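Long-range contacts in sorting nexin-3 (Saccharomyces cerevisiae, PDB 1OCS), which binds phosphatidylinositol 3-phosphate and helps retrieve late Golgi membrane proteins by contacting their cytosolic tails at the prevacuolar compartment: residues 38-43 with 60-65; 78-83 with 155-160. All coordinates share one frame; numbering follows the deposited sequence.

Contact 1: residues 38-43 with 60-65; sequences IEVHNP and YEIICR
I38 and I62 meet on the buried face of two antiparallel strands. CD1 of I38 lies 3.5 Å from CG2 of I62. The two side chains cross obliquely. I38 has CG1 anti to the backbone N (chi1 -167°), and this turns CG1, and CD1 beyond it, across to the neighbouring strand, where CD1 meets I62 and, less closely, CB of C64. V40 continues this face. Its CG1 packs against CB of Y60 at 3.8 Å, while CG2 is turned to CG1 of I62. M135 and I155 also touch I38, so helices 121-139 and 149-156 both reach this side.

The strands are the first two of the three-stranded antiparallel sheet of the PX domain. Two hydrogen-bonded pairs join their backbones, E39 with I63 and H41 with E61. The bond from I63 N to E39 O is 3.0 Å long and nearly straight. That from E61 N to H41 O is 2.9 Å long and more bent. Between these pairs, CA of V40 makes a CA-H...O contact with O of E61.

H41, E61 and I63 lie on the other face, which is more open to solvent. The H41 imidazole and the E61 carboxylate stand side by side and point the same way, but their planes are 82° apart. The closest approach of the two side chains is too short to be trusted, and the imidazole and carboxylate do not form a hydrogen bond. CB of N42 sits over the centre of one face of the H41 ring. CG2 of I63 approaches CE1 of that ring at 3.8 Å.

Near the end of segment 38-43, CB of P43 rests 3.6 Å from CD2 of Y60. The Y60 side chain also touches R127, a residue that binds the phosphoinositide.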
loop_
_atom_site.group_PDB
_atom_site.type_symbol
_atom_site.label_atom_id
_atom_site.label_comp_id
_atom_site.label_asym_id
_atom_site.label_seq_id
_atom_site.Cartn_x
_atom_site.Cartn_y
_atom_site.Cartn_z
ATOM N N ILE A 38 7.616 7.413 0.393
ATOM C CA ILE A 38 7.005 6.184 -0.074
ATOM C C ILE A 38 6.561 6.304 -1.512
ATOM O O ILE A 38 6.127 7.370 -1.968
ATOM C CB ILE A 38 5.806 5.769 0.810
ATOM C CG1 ILE A 38 5.400 4.330 0.479
ATOM C CG2 ILE A 38 4.636 6.724 0.603
ATOM C CD1 ILE A 38 4.581 3.660 1.577
ATOM N N GLU A 39 6.689 5.196 -2.227
ATOM C CA GLU A 39 6.307 5.146 -3.621
ATOM C C GLU A 39 5.813 3.751 -3.979
ATOM O O GLU A 39 6.281 2.752 -3.431
ATOM C CB GLU A 39 7.510 5.513 -4.498
ATOM C CG GLU A 39 7.252 5.396 -5.993
ATOM C CD GLU A 39 8.449 5.823 -6.834
ATOM O OE1 GLU A 39 8.359 5.748 -8.081
ATOM O OE2 GLU A 39 9.474 6.235 -6.244
ATOM N N VAL A 40 4.842 3.702 -4.882
ATOM C CA VAL A 40 4.296 2.443 -5.368
ATOM C C VAL A 40 4.678 2.435 -6.839
ATOM O O VAL A 40 4.346 3.361 -7.573
ATOM C CB VAL A 40 2.760 2.392 -5.225
ATOM C CG1 VAL A 40 2.228 1.059 -5.762
ATOM C CG2 VAL A 40 2.372 2.564 -3.759
ATOM N N HIS A 41 5.396 1.407 -7.264
ATOM C CA HIS A 41 5.833 1.327 -8.647
ATOM C C HIS A 41 6.206 -0.112 -8.986
ATOM O O HIS A 41 5.812 -1.046 -8.290
ATOM C CB HIS A 41 7.051 2.239 -8.837
ATOM C CG HIS A 41 8.299 1.709 -8.206
ATOM N ND1 HIS A 41 8.330 1.233 -6.912
ATOM C CD2 HIS A 41 9.548 1.539 -8.699
ATOM C CE1 HIS A 41 9.544 0.788 -6.638
ATOM N NE2 HIS A 41 10.301 0.963 -7.706
ATOM N N ASN A 42 6.962 -0.286 -10.065
ATOM C CA ASN A 42 7.415 -1.610 -10.483
ATOM C C ASN A 42 6.296 -2.658 -10.543
ATOM O O ASN A 42 6.406 -3.732 -9.948
ATOM C CB ASN A 42 8.511 -2.095 -9.531
ATOM C CG ASN A 42 9.225 -3.337 -10.035
ATOM O OD1 ASN A 42 9.788 -4.101 -9.248
ATOM N ND2 ASN A 42 9.224 -3.537 -11.349
ATOM N N PRO A 43 5.202 -2.361 -11.256
ATOM C CA PRO A 43 4.128 -3.355 -11.329
ATOM C C PRO A 43 4.613 -4.582 -12.096
ATOM O O PRO A 43 5.402 -4.460 -13.039
ATOM C CB PRO A 43 3.019 -2.607 -12.064
ATOM C CG PRO A 43 3.787 -1.680 -12.966
ATOM C CD PRO A 43 4.869 -1.163 -12.046
ATOM N N TYR A 60 2.320 -4.923 -6.952
ATOM C CA TYR A 60 3.104 -3.706 -7.048
ATOM C C TYR A 60 4.103 -3.611 -5.916
ATOM O O TYR A 60 3.851 -4.087 -4.811
ATOM C CB TYR A 60 2.167 -2.496 -6.998
ATOM C CG TYR A 60 1.011 -2.595 -7.968
ATOM C CD1 TYR A 60 -0.039 -3.488 -7.744
ATOM C CD2 TYR A 60 0.996 -1.840 -9.140
ATOM C CE1 TYR A 60 -1.073 -3.635 -8.666
ATOM C CE2 TYR A 60 -0.034 -1.977 -10.069
ATOM C CZ TYR A 60 -1.061 -2.878 -9.828
ATOM O OH TYR A 60 -2.057 -3.042 -10.759
ATOM N N GLU A 61 5.238 -2.990 -6.195
ATOM C CA GLU A 61 6.252 -2.829 -5.172
ATOM C C GLU A 61 6.054 -1.522 -4.409
ATOM O O GLU A 61 5.775 -0.474 -4.995
ATOM C CB GLU A 61 7.653 -2.839 -5.789
ATOM C CG GLU A 61 8.759 -2.575 -4.781
ATOM C CD GLU A 61 10.136 -2.557 -5.416
ATOM O OE1 GLU A 61 10.555 -3.600 -5.949
ATOM O OE2 GLU A 61 10.795 -1.501 -5.383
ATOM N N ILE A 62 6.167 -1.605 -3.090
ATOM C CA ILE A 62 6.070 -0.428 -2.252
ATOM C C ILE A 62 7.464 -0.255 -1.657
ATOM O O ILE A 62 8.009 -1.179 -1.050
ATOM C CB ILE A 62 5.068 -0.601 -1.091
ATOM C CG1 ILE A 62 3.658 -0.863 -1.634
ATOM C CG2 ILE A 62 5.056 0.668 -0.233
ATOM C CD1 ILE A 62 2.604 -0.993 -0.546
ATOM N N ILE A 63 8.062 0.908 -1.870
ATOM C CA ILE A 63 9.376 1.182 -1.310
ATOM C C ILE A 63 9.188 2.357 -0.365
ATOM O O ILE A 63 8.628 3.390 -0.741
ATOM C CB ILE A 63 10.422 1.514 -2.406
ATOM C CG1 ILE A 63 11.746 1.902 -1.741
ATOM C CG2 ILE A 63 9.906 2.605 -3.326
ATOM C CD1 ILE A 63 12.821 2.357 -2.713
ATOM N N CYS A 64 9.647 2.185 0.871
ATOM C CA CYS A 64 9.496 3.203 1.897
ATOM C C CYS A 64 10.771 3.408 2.711
ATOM O O CYS A 64 11.488 2.453 3.013
ATOM C CB CYS A 64 8.344 2.795 2.831
ATOM S SG CYS A 64 8.014 3.892 4.246
ATOM N N ARG A 65 11.053 4.665 3.040
ATOM C CA ARG A 65 12.204 5.029 3.869
ATOM C C ARG A 65 11.636 5.915 4.955
ATOM O O ARG A 65 10.866 6.828 4.668
ATOM C CB ARG A 65 13.243 5.837 3.094
ATOM C CG ARG A 65 14.272 5.023 2.352
ATOM C CD ARG A 65 15.628 5.735 2.429
ATOM N NE ARG A 65 15.497 7.168 2.165
ATOM C CZ ARG A 65 16.508 8.029 2.187
ATOM N NH1 ARG A 65 16.291 9.318 1.938
ATOM N NH2 ARG A 65 17.737 7.602 2.453
#

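Contact 2: residues 78-83 with 155-160; sequences VRRRYS and IEAEKF
R80 reaches from its strand to two backbone carbonyls of segment 155-160. NH2 gives a short, fairly straight hydrogen bond of 2.6 Å to O of A157, which lies close to the guanidinium plane. NH1 bonds to O of E158 at 3.2 Å; this acceptor is also near the plane of the guanidinium, but the donor stands well above the carbonyl plane. NH1 makes a weak second bond to O of A157 and turns back to O of R79 in its own strand at 3.0 Å. The chain of R80 bends at chi2 (-71°), which brings the guanidinium round to these acceptors. A lysine in its place would probably lose the flat pair of N-H groups that grips both carbonyls, leaving the turn after the helix less firmly tied to the strand.

The contact joins the third strand of the PX sheet to the end of helix 149-156, where A157 is the first residue to leave helical geometry. NH2 also bonds to O of F154 in that helix. Just beyond R80, R81 at the N-cap of helix 82-89 and S83 in its first turn bind phosphatidylinositol 3-phosphate.

A water adds a polar bridge. It accepts from N of R79 and donates to O of E158 at 2.6 Å.

Nonpolar groups flank the guanidinium. CB of F160 lies 3.5 Å above one face, toward its rim. CG2 of V78 lies over the centre of the opposite face. The other methyl of V78, CG1, packs against O of A157 at 3.2 Å and O of I155 at 3.4 Å.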
loop_
_atom_site.group_PDB
_atom_site.type_symbol
_atom_site.label_atom_id
_atom_site.label_comp_id
_atom_site.label_asym_id
_atom_site.label_seq_id
_atom_site.Cartn_x
_atom_site.Cartn_y
_atom_site.Cartn_z
ATOM N N VAL A 78 8.446 -4.113 -0.210
ATOM C CA VAL A 78 7.516 -5.230 -0.238
ATOM C C VAL A 78 6.651 -5.171 -1.490
ATOM O O VAL A 78 6.588 -4.142 -2.162
ATOM C CB VAL A 78 6.583 -5.200 0.993
ATOM C CG1 VAL A 78 7.398 -5.279 2.277
ATOM C CG2 VAL A 78 5.739 -3.917 0.973
ATOM N N ARG A 79 5.988 -6.279 -1.806
ATOM C CA ARG A 79 5.101 -6.313 -2.958
ATOM C C ARG A 79 3.681 -6.508 -2.448
ATOM O O ARG A 79 3.466 -7.213 -1.469
ATOM C CB ARG A 79 5.492 -7.436 -3.917
ATOM C CG ARG A 79 6.794 -7.148 -4.629
ATOM C CD ARG A 79 6.898 -7.860 -5.972
ATOM N NE ARG A 79 7.657 -7.024 -6.893
ATOM C CZ ARG A 79 7.122 -6.271 -7.847
ATOM N NH1 ARG A 79 5.809 -6.249 -8.036
ATOM N NH2 ARG A 79 7.902 -5.507 -8.594
ATOM N N ARG A 80 2.723 -5.865 -3.107
ATOM C CA ARG A 80 1.324 -5.944 -2.705
ATOM C C ARG A 80 0.391 -6.012 -3.909
ATOM O O ARG A 80 0.567 -5.273 -4.884
ATOM C CB ARG A 80 0.945 -4.708 -1.877
ATOM C CG ARG A 80 1.704 -4.552 -0.571
ATOM C CD ARG A 80 1.270 -5.591 0.448
ATOM N NE ARG A 80 1.908 -5.379 1.749
ATOM C CZ ARG A 80 2.890 -6.127 2.244
ATOM N NH1 ARG A 80 3.374 -7.157 1.549
ATOM N NH2 ARG A 80 3.380 -5.857 3.447
ATOM N N ARG A 81 -0.597 -6.900 -3.827
ATOM C CA ARG A 81 -1.599 -7.044 -4.880
ATOM C C ARG A 81 -2.606 -5.934 -4.628
ATOM O O ARG A 81 -2.678 -5.395 -3.523
ATOM C CB ARG A 81 -2.353 -8.370 -4.756
ATOM C CG ARG A 81 -1.545 -9.646 -4.945
ATOM C CD ARG A 81 -2.398 -10.824 -4.472
ATOM N NE ARG A 81 -1.873 -12.139 -4.830
ATOM C CZ ARG A 81 -2.374 -12.916 -5.789
ATOM N NH1 ARG A 81 -1.827 -14.102 -6.036
ATOM N NH2 ARG A 81 -3.419 -12.514 -6.507
ATOM N N TYR A 82 -3.393 -5.599 -5.640
ATOM C CA TYR A 82 -4.410 -4.577 -5.463
ATOM C C TYR A 82 -5.339 -5.023 -4.337
ATOM O O TYR A 82 -5.817 -4.209 -3.551
ATOM C CB TYR A 82 -5.205 -4.392 -6.754
ATOM C CG TYR A 82 -6.239 -3.301 -6.658
ATOM C CD1 TYR A 82 -7.561 -3.591 -6.320
ATOM C CD2 TYR A 82 -5.886 -1.970 -6.883
ATOM C CE1 TYR A 82 -8.510 -2.577 -6.212
ATOM C CE2 TYR A 82 -6.826 -0.954 -6.774
ATOM C CZ TYR A 82 -8.132 -1.263 -6.439
ATOM O OH TYR A 82 -9.050 -0.247 -6.329
ATOM N N SER A 83 -5.592 -6.326 -4.251
ATOM C CA SER A 83 -6.465 -6.839 -3.199
ATOM C C SER A 83 -5.865 -6.610 -1.809
ATOM O O SER A 83 -6.602 -6.484 -0.833
ATOM C CB SER A 83 -6.752 -8.331 -3.413
ATOM O OG SER A 83 -5.560 -9.080 -3.503
ATOM N N ILE A 155 3.360 -1.775 5.330
ATOM C CA ILE A 155 4.591 -1.326 4.694
ATOM C C ILE A 155 5.787 -2.254 4.942
ATOM O O ILE A 155 6.596 -2.473 4.045
ATOM C CB ILE A 155 4.953 0.100 5.191
ATOM C CG1 ILE A 155 3.968 1.115 4.598
ATOM C CG2 ILE A 155 6.408 0.443 4.837
ATOM C CD1 ILE A 155 4.071 2.502 5.206
ATOM N N GLU A 156 5.878 -2.807 6.149
ATOM C CA GLU A 156 7.008 -3.653 6.532
ATOM C C GLU A 156 6.954 -5.165 6.317
ATOM O O GLU A 156 7.951 -5.765 5.920
ATOM C CB GLU A 156 7.352 -3.413 8.007
ATOM C CG GLU A 156 7.899 -2.029 8.316
ATOM C CD GLU A 156 8.337 -1.889 9.767
ATOM O OE1 GLU A 156 9.066 -0.927 10.075
ATOM O OE2 GLU A 156 7.952 -2.739 10.600
ATOM N N ALA A 157 5.815 -5.784 6.598
ATOM C CA ALA A 157 5.701 -7.236 6.475
ATOM C C ALA A 157 5.970 -7.773 5.078
ATOM O O ALA A 157 5.549 -7.187 4.080
ATOM C CB ALA A 157 4.320 -7.688 6.946
ATOM N N GLU A 158 6.681 -8.892 5.002
ATOM C CA GLU A 158 6.958 -9.490 3.704
ATOM C C GLU A 158 5.612 -9.889 3.109
ATOM O O GLU A 158 5.354 -9.685 1.925
ATOM C CB GLU A 158 7.843 -10.728 3.843
ATOM C CG GLU A 158 8.087 -11.425 2.519
ATOM C CD GLU A 158 8.973 -12.644 2.645
ATOM O OE1 GLU A 158 9.169 -13.334 1.622
ATOM O OE2 GLU A 158 9.472 -12.912 3.759
ATOM N N LYS A 159 4.755 -10.454 3.952
ATOM C CA LYS A 159 3.425 -10.869 3.534
ATOM C C LYS A 159 2.396 -10.203 4.442
ATOM O O LYS A 159 2.416 -10.390 5.659
ATOM C CB LYS A 159 3.295 -12.394 3.620
ATOM C CG LYS A 159 1.969 -12.929 3.107
ATOM C CD LYS A 159 1.941 -14.452 3.092
ATOM C CE LYS A 159 0.639 -14.968 2.502
ATOM N NZ LYS A 159 0.404 -14.405 1.138
ATOM N N PHE A 160 1.505 -9.413 3.854
ATOM C CA PHE A 160 0.482 -8.732 4.636
ATOM C C PHE A 160 -0.696 -9.669 4.881
ATOM O O PHE A 160 -1.330 -10.137 3.938
ATOM C CB PHE A 160 0.003 -7.480 3.899
ATOM C CG PHE A 160 -1.014 -6.682 4.662
ATOM C CD1 PHE A 160 -0.705 -6.146 5.910
ATOM C CD2 PHE A 160 -2.285 -6.463 4.133
ATOM C CE1 PHE A 160 -1.644 -5.404 6.623
ATOM C CE2 PHE A 160 -3.232 -5.722 4.838
ATOM C CZ PHE A 160 -2.913 -5.191 6.084
HETATM O O HOH W 1 6.670 -8.631 -0.075
#

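From the N terminus, strand 36-46 comes first and strand 57-66 returns beside it. Contact 1 closes this hairpin over 16 intervening residues. Strand 75-81 then adds to the far side of strand 57-66. Contact 2 closes a much longer loop of 71 residues, largely helical, when the chain comes back at the end of helix 149-156. The contacts follow in series and neither nest nor cross. Their centres lie about 10 Å apart. Residues 60-65 and 78-83 meet in the shared sheet, where Y60 O probably accepts a hydrogen bond from R80 N. CG2 of I155 also packs on CB of C64, bringing the C-terminal helix against the hairpin.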